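Local structure of fatty acid amide hydrolase (Candida albicans, 6KVR) at residues L327-I339 and Y550-I562. The protein probably hydrolyses monocarboxylic acid amides, fatty acid amides among them, to the free carboxylate and ammonia, as a member of the amidase signature family. Residues are numbered along the deposited sequence; the frame is centred on the assembly and turned at random.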
# COMPACT_ATOMS: atom_id res chain seq x y z
N LEU A 327 0.01 -0.46 -8.45
CA LEU A 327 1.43 -0.20 -8.44
C LEU A 327 2.03 -0.38 -9.83
O LEU A 327 1.71 -1.35 -10.53
CB LEU A 327 2.15 -1.14 -7.46
CG LEU A 327 1.83 -1.07 -5.96
CD1 LEU A 327 2.67 -2.09 -5.20
CD2 LEU A 327 2.04 0.33 -5.42
N PRO A 328 2.91 0.53 -10.26
CA PRO A 328 3.66 0.31 -11.51
C PRO A 328 4.92 -0.52 -11.25
O PRO A 328 6.05 -0.04 -11.40
CB PRO A 328 3.97 1.73 -11.98
CG PRO A 328 4.04 2.51 -10.73
CD PRO A 328 3.08 1.90 -9.76
N MSE A 329 4.73 -1.76 -10.83
CA MSE A 329 5.85 -2.65 -10.65
C MSE A 329 5.73 -3.75 -11.70
O MSE A 329 4.76 -4.52 -11.73
CB MSE A 329 5.91 -3.14 -9.20
CG MSE A 329 5.10 -4.33 -8.76
SE MSE A 329 6.16 -5.28 -7.40
CE MSE A 329 6.52 -3.78 -6.16
N PRO A 330 6.70 -3.76 -12.61
CA PRO A 330 6.63 -4.65 -13.78
C PRO A 330 6.51 -6.10 -13.37
O PRO A 330 7.05 -6.53 -12.35
CB PRO A 330 7.96 -4.39 -14.50
CG PRO A 330 8.40 -3.01 -14.01
CD PRO A 330 7.90 -2.90 -12.61
N TRP A 331 5.79 -6.87 -14.19
CA TRP A 331 5.77 -8.32 -14.06
C TRP A 331 7.08 -8.85 -14.62
O TRP A 331 7.31 -8.81 -15.83
CB TRP A 331 4.56 -8.90 -14.79
CG TRP A 331 4.45 -10.39 -14.68
CD1 TRP A 331 4.85 -11.31 -15.60
CD2 TRP A 331 3.91 -11.14 -13.57
NE1 TRP A 331 4.59 -12.58 -15.14
CE2 TRP A 331 4.02 -12.50 -13.90
CE3 TRP A 331 3.35 -10.78 -12.33
CZ2 TRP A 331 3.59 -13.52 -13.04
CZ3 TRP A 331 2.93 -11.79 -11.48
CH2 TRP A 331 3.05 -13.15 -11.83
N ARG A 332 7.96 -9.33 -13.73
CA ARG A 332 9.31 -9.73 -14.11
C ARG A 332 9.32 -11.07 -14.85
O ARG A 332 8.46 -11.93 -14.66
CB ARG A 332 10.21 -9.81 -12.88
CG ARG A 332 10.67 -8.44 -12.36
CD ARG A 332 11.28 -8.56 -10.99
NE ARG A 332 10.34 -9.10 -10.01
CZ ARG A 332 10.41 -10.33 -9.51
NH1 ARG A 332 11.32 -11.20 -9.94
NH2 ARG A 332 9.55 -10.70 -8.56
N ASP A 333 10.34 -11.24 -15.68
CA ASP A 333 10.55 -12.47 -16.42
C ASP A 333 11.43 -13.39 -15.58
O ASP A 333 12.56 -13.03 -15.25
CB ASP A 333 11.19 -12.18 -17.77
CG ASP A 333 10.61 -13.03 -18.88
OD1 ASP A 333 10.56 -14.27 -18.73
OD2 ASP A 333 10.17 -12.43 -19.88
N VAL A 334 10.89 -14.55 -15.21
CA VAL A 334 11.52 -15.44 -14.25
C VAL A 334 11.54 -16.84 -14.85
O VAL A 334 10.56 -17.29 -15.45
CB VAL A 334 10.75 -15.42 -12.91
CG1 VAL A 334 11.00 -16.69 -12.11
CG2 VAL A 334 11.11 -14.17 -12.10
N SER A 335 12.67 -17.54 -14.70
CA SER A 335 12.78 -18.88 -15.27
C SER A 335 12.15 -19.90 -14.33
O SER A 335 12.10 -19.70 -13.11
CB SER A 335 14.24 -19.26 -15.54
OG SER A 335 15.09 -18.75 -14.52
N THR A 336 11.69 -21.00 -14.90
CA THR A 336 11.14 -22.07 -14.09
C THR A 336 12.27 -22.76 -13.33
O THR A 336 13.23 -23.22 -13.95
CB THR A 336 10.38 -23.06 -14.96
OG1 THR A 336 9.33 -22.36 -15.62
CG2 THR A 336 9.80 -24.17 -14.12
N PRO A 337 12.20 -22.85 -12.00
CA PRO A 337 13.31 -23.42 -11.24
C PRO A 337 13.27 -24.94 -11.25
O PRO A 337 12.26 -25.56 -11.57
CB PRO A 337 13.07 -22.87 -9.84
CG PRO A 337 11.56 -22.86 -9.75
CD PRO A 337 11.11 -22.40 -11.12
N LYS A 338 14.41 -25.53 -10.89
CA LYS A 338 14.48 -26.96 -10.67
C LYS A 338 14.01 -27.27 -9.25
O LYS A 338 14.33 -26.53 -8.32
CB LYS A 338 15.91 -27.47 -10.86
CG LYS A 338 16.64 -26.86 -12.05
CD LYS A 338 18.00 -27.51 -12.27
CE LYS A 338 18.97 -26.55 -12.96
NZ LYS A 338 20.25 -27.22 -13.32
N ILE A 339 13.24 -28.35 -9.11
CA ILE A 339 12.72 -28.72 -7.79
C ILE A 339 13.84 -28.81 -6.77
O ILE A 339 13.68 -28.42 -5.61
CB ILE A 339 11.93 -30.04 -7.88
CG1 ILE A 339 10.74 -29.90 -8.82
CG2 ILE A 339 11.44 -30.43 -6.49
CD1 ILE A 339 9.64 -29.00 -8.29
N TYR A 550 5.09 -9.65 -3.00
CA TYR A 550 5.46 -9.11 -4.31
C TYR A 550 6.40 -10.01 -5.09
O TYR A 550 6.97 -9.59 -6.10
CB TYR A 550 6.03 -7.69 -4.20
CG TYR A 550 4.94 -6.78 -3.72
CD1 TYR A 550 3.91 -6.38 -4.58
CD2 TYR A 550 4.87 -6.38 -2.38
CE1 TYR A 550 2.88 -5.58 -4.13
CE2 TYR A 550 3.84 -5.58 -1.93
CZ TYR A 550 2.85 -5.19 -2.80
OH TYR A 550 1.82 -4.40 -2.34
N PHE A 551 6.55 -11.26 -4.67
CA PHE A 551 7.28 -12.27 -5.45
C PHE A 551 6.32 -13.22 -6.15
O PHE A 551 6.59 -14.42 -6.26
CB PHE A 551 8.26 -13.02 -4.55
CG PHE A 551 9.48 -12.21 -4.16
CD1 PHE A 551 9.37 -11.16 -3.25
CD2 PHE A 551 10.73 -12.48 -4.72
CE1 PHE A 551 10.49 -10.40 -2.89
CE2 PHE A 551 11.86 -11.73 -4.35
CZ PHE A 551 11.74 -10.69 -3.44
N ASP A 552 5.18 -12.69 -6.62
CA ASP A 552 4.18 -13.48 -7.35
C ASP A 552 4.79 -14.25 -8.52
O ASP A 552 4.36 -15.37 -8.83
CB ASP A 552 3.08 -12.55 -7.90
CG ASP A 552 2.56 -11.57 -6.87
OD1 ASP A 552 3.34 -10.75 -6.33
OD2 ASP A 552 1.35 -11.61 -6.62
N GLU A 553 5.75 -13.63 -9.21
CA GLU A 553 6.33 -14.25 -10.39
C GLU A 553 7.01 -15.56 -10.03
O GLU A 553 6.81 -16.58 -10.70
CB GLU A 553 7.32 -13.28 -11.06
CG GLU A 553 6.64 -12.02 -11.63
CD GLU A 553 6.68 -10.83 -10.65
OE1 GLU A 553 6.61 -11.02 -9.41
OE2 GLU A 553 6.79 -9.68 -11.14
N GLU A 554 7.78 -15.57 -8.94
CA GLU A 554 8.41 -16.80 -8.48
C GLU A 554 7.38 -17.84 -8.05
O GLU A 554 7.60 -19.04 -8.24
CB GLU A 554 9.36 -16.50 -7.32
CG GLU A 554 10.71 -15.90 -7.73
CD GLU A 554 10.63 -14.40 -7.96
OE1 GLU A 554 11.67 -13.77 -8.29
OE2 GLU A 554 9.52 -13.83 -7.81
N VAL A 555 6.26 -17.40 -7.46
CA VAL A 555 5.23 -18.34 -7.04
C VAL A 555 4.74 -19.14 -8.23
O VAL A 555 4.69 -20.37 -8.20
CB VAL A 555 4.07 -17.61 -6.34
CG1 VAL A 555 2.91 -18.58 -6.14
CG2 VAL A 555 4.51 -17.01 -4.98
N LEU A 556 4.38 -18.44 -9.32
CA LEU A 556 3.86 -19.12 -10.50
C LEU A 556 4.93 -19.97 -11.17
O LEU A 556 4.64 -21.06 -11.68
CB LEU A 556 3.30 -18.10 -11.50
CG LEU A 556 2.02 -17.40 -11.02
CD1 LEU A 556 1.30 -16.61 -12.12
CD2 LEU A 556 1.09 -18.42 -10.39
N ALA A 557 6.18 -19.48 -11.20
CA ALA A 557 7.25 -20.24 -11.82
C ALA A 557 7.46 -21.57 -11.10
O ALA A 557 7.58 -22.62 -11.74
CB ALA A 557 8.54 -19.42 -11.84
N ALA A 558 7.51 -21.53 -9.77
CA ALA A 558 7.65 -22.75 -8.99
C ALA A 558 6.38 -23.59 -9.06
O ALA A 558 6.44 -24.82 -9.09
CB ALA A 558 7.99 -22.43 -7.55
N GLY A 559 5.21 -22.94 -9.06
CA GLY A 559 3.99 -23.68 -9.27
C GLY A 559 4.03 -24.48 -10.55
O GLY A 559 3.56 -25.62 -10.60
N LYS A 560 4.63 -23.91 -11.60
CA LYS A 560 4.73 -24.61 -12.87
C LYS A 560 5.63 -25.84 -12.76
O LYS A 560 5.30 -26.91 -13.29
CB LYS A 560 5.25 -23.64 -13.93
CG LYS A 560 5.11 -24.12 -15.36
CD LYS A 560 5.98 -23.26 -16.28
CE LYS A 560 5.85 -21.76 -15.95
NZ LYS A 560 4.65 -21.10 -16.56
N ALA A 561 6.77 -25.71 -12.07
CA ALA A 561 7.62 -26.87 -11.82
C ALA A 561 6.89 -27.96 -11.04
O ALA A 561 7.02 -29.15 -11.36
CB ALA A 561 8.87 -26.43 -11.05
N ILE A 562 6.11 -27.57 -10.02
CA ILE A 562 5.50 -28.55 -9.12
C ILE A 562 4.38 -29.30 -9.84
O ILE A 562 4.25 -30.52 -9.68
CB ILE A 562 4.98 -27.85 -7.84
CG1 ILE A 562 6.15 -27.38 -6.98
CG2 ILE A 562 4.09 -28.79 -7.05
CD1 ILE A 562 5.73 -26.81 -5.63
O HOH W 1 7.58 -8.34 -8.46
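Arg332 NH2 makes two hydrogen bonds, to OE2 of Glu554 at 3.2 Å and to a water that also bonds to the carbonyl oxygen of Tyr550, and a salt-bridge contact with OE1 of Glu553 at 3.1 Å. Toward Glu554 the arginine is end-on, NH1 pairing with OE1 and NH2 with OE2; both bonds are nearly straight and run close to the guanidinium plane. Glu553 has its carboxyl carbon over a face of the same group, so the two acids hold it from different directions. The other oxygen of Glu553, OE2, receives the backbone N-H of Arg332 on its anti side at 2.9 Å and also meets Arg276 in a salt bridge.

In the fold, this is the loop between helix 303-317 and strand 343-346 running extended along helix 552-565, away from the predicted catalytic residues. With CG anti to the carbonyl carbon (chi1 -66°), Glu553 sets CG over the Trp331 indole, a CH-pi contact 3.3 Å from the six-membered ring's centroid and just 7° off its normal; a bend at chi2 turns the carboxylate toward Arg332. NE1 of that indole donates a hydrogen bond to Glu307. Farther along, small residues permit close approach: Thr336 CA and Ala557 CA are 4.9 Å apart, and Ala557 CB touches Val334 CG1 at 3.7 Å. At the opposite end, SE of selenomethionine Met329 lies obliquely 4.8 Å from the Tyr550 ring centroid, a Met-aromatic contact beside the second subunit, whose own Met329 packs against this one.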